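Local coordinates for proteasome protein (PDB 2P90) that is of unknown function but belongs to the PAC2 family and may, like proteasome-assembly chaperones of that family, play a proteasome-related role, at residues Ser195-His200 and Ala222-Leu227. Residues are numbered along the deposited sequence; the frame is centred on the assembly and turned at random.
Sequences SGYTVH and ADSADL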
loop_
_atom_site.group_PDB
_atom_site.type_symbol
_atom_site.label_atom_id
_atom_site.label_comp_id
_atom_site.label_asym_id
_atom_site.label_seq_id
_atom_site.Cartn_x
_atom_site.Cartn_y
_atom_site.Cartn_z
ATOM N N SER B 195 14.570 13.155 -21.045
ATOM C CA SER B 195 15.695 12.485 -20.379
ATOM C C SER B 195 15.430 12.293 -18.884
ATOM O O SER B 195 14.619 13.031 -18.259
ATOM C CB SER B 195 17.008 13.268 -20.578
ATOM O OG SER B 195 17.328 13.328 -21.966
ATOM N N GLY B 196 16.099 11.281 -18.336
ATOM C CA GLY B 196 16.109 11.003 -16.912
ATOM C C GLY B 196 17.531 11.074 -16.407
ATOM O O GLY B 196 18.423 10.404 -16.942
ATOM N N TYR B 197 17.753 11.923 -15.396
ATOM C CA TYR B 197 19.063 12.066 -14.742
ATOM C C TYR B 197 19.083 11.385 -13.379
ATOM O O TYR B 197 18.309 11.696 -12.481
ATOM C CB TYR B 197 19.487 13.528 -14.567
ATOM C CG TYR B 197 19.599 14.385 -15.817
ATOM C CD1 TYR B 197 19.623 13.826 -17.111
ATOM C CD2 TYR B 197 19.726 15.769 -15.698
ATOM C CE1 TYR B 197 19.751 14.644 -18.264
ATOM C CE2 TYR B 197 19.864 16.600 -16.836
ATOM C CZ TYR B 197 19.868 16.024 -18.103
ATOM O OH TYR B 197 19.962 16.854 -19.183
ATOM N N THR B 198 20.005 10.465 -13.221
ATOM C CA THR B 198 20.224 9.837 -11.952
ATOM C C THR B 198 21.580 10.269 -11.367
ATOM O O THR B 198 22.626 10.144 -12.006
ATOM C CB THR B 198 20.202 8.301 -12.137
ATOM O OG1 THR B 198 19.034 7.948 -12.887
ATOM C CG2 THR B 198 20.221 7.577 -10.800
ATOM N N VAL B 199 21.551 10.743 -10.138
ATOM C CA VAL B 199 22.762 11.068 -9.419
ATOM C C VAL B 199 23.084 9.831 -8.566
ATOM O O VAL B 199 22.163 9.152 -8.087
ATOM C CB VAL B 199 22.548 12.375 -8.585
ATOM C CG1 VAL B 199 21.509 12.167 -7.463
ATOM C CG2 VAL B 199 23.848 12.905 -8.019
ATOM N N HIS B 200 24.372 9.525 -8.406
ATOM C CA HIS B 200 24.818 8.329 -7.697
ATOM C C HIS B 200 25.258 8.709 -6.313
ATOM O O HIS B 200 26.115 9.573 -6.171
ATOM C CB HIS B 200 25.994 7.686 -8.427
ATOM C CG HIS B 200 25.634 7.150 -9.775
ATOM N ND1 HIS B 200 26.263 6.059 -10.337
ATOM C CD2 HIS B 200 24.684 7.534 -10.659
ATOM C CE1 HIS B 200 25.737 5.816 -11.524
ATOM N NE2 HIS B 200 24.766 6.688 -11.735
ATOM N N ALA B 222 20.890 23.106 -14.579
ATOM C CA ALA B 222 21.381 24.426 -15.001
ATOM C C ALA B 222 22.135 24.341 -16.342
ATOM O O ALA B 222 21.900 25.149 -17.239
ATOM C CB ALA B 222 22.228 25.069 -13.916
ATOM N N ASP B 223 22.966 23.304 -16.478
ATOM C CA ASP B 223 23.801 23.037 -17.655
ATOM C C ASP B 223 22.966 22.767 -18.900
ATOM O O ASP B 223 23.158 23.408 -19.920
ATOM C CB ASP B 223 24.786 21.876 -17.328
ATOM C CG ASP B 223 25.549 21.321 -18.558
ATOM O OD1 ASP B 223 25.694 22.025 -19.602
ATOM O OD2 ASP B 223 26.054 20.158 -18.466
ATOM N N SER B 224 22.022 21.833 -18.816
ATOM C CA SER B 224 21.311 21.345 -20.003
ATOM C C SER B 224 20.050 22.135 -20.362
ATOM O O SER B 224 19.482 21.957 -21.434
ATOM C CB SER B 224 20.980 19.866 -19.829
ATOM O OG SER B 224 20.703 19.569 -18.478
ATOM N N ALA B 225 19.608 22.998 -19.463
ATOM C CA ALA B 225 18.436 23.803 -19.705
ATOM C C ALA B 225 18.841 25.266 -19.817
ATOM O O ALA B 225 17.977 26.141 -20.006
ATOM C CB ALA B 225 17.425 23.608 -18.571
ATOM N N ASP B 226 20.148 25.524 -19.698
ATOM C CA ASP B 226 20.700 26.878 -19.749
ATOM C C ASP B 226 20.039 27.772 -18.708
ATOM O O ASP B 226 19.373 28.765 -19.046
ATOM C CB ASP B 226 20.579 27.466 -21.176
ATOM C CG ASP B 226 21.407 28.755 -21.377
ATOM O OD1 ASP B 226 22.393 28.996 -20.616
ATOM O OD2 ASP B 226 21.058 29.528 -22.310
ATOM N N LEU B 227 20.219 27.403 -17.436
ATOM C CA LEU B 227 19.620 28.136 -16.308
ATOM C C LEU B 227 20.698 28.651 -15.364
ATOM O O LEU B 227 21.734 28.023 -15.204
ATOM C CB LEU B 227 18.605 27.258 -15.527
ATOM C CG LEU B 227 17.423 26.592 -16.273
ATOM C CD1 LEU B 227 16.796 25.405 -15.471
ATOM C CD2 LEU B 227 16.337 27.604 -16.696
#
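With chi1 at -58°, Tyr197 sets its CG anti to its own carbonyl carbon, and the ring extends from strand 194-202 toward Ser224 near the C-terminal end of helix 211-225. The Ser224 chi1 of 34° falls short of a staggered value, and its hydroxyl lies at the edge of the tyrosine ring, in the ring plane, beside the phenol oxygen. Tyr197 OH and Ser224 OG are 2.9 Å apart. Tyr197 CE2 lies 3.5 Å from Ser224 OG. Ser224 OG hydrogen-bonds to Ser220 O, one turn back in the helix, which probably helps hold the hydroxyl in this rotation. Tyrosine suits its place because the long ring spans the gap between strand and helix, packing on Ile136, Val153, Ala155 and Leu163 while its polar end reaches the partly exposed Ser224. Serine, small and able to return its hydroxyl to the helix backbone, lets the phenol oxygen approach closely. Just beyond, Asp226 leaves the helix with positive phi, and Leu227 N bonds to Ala222 O at 2.8 Å. The contact joins helix 211-225 to the strand that precedes it, which runs beside its parallel neighbour 134-143 in the mixed sheet, the strand-then-helix packing characteristic of an alpha/beta fold.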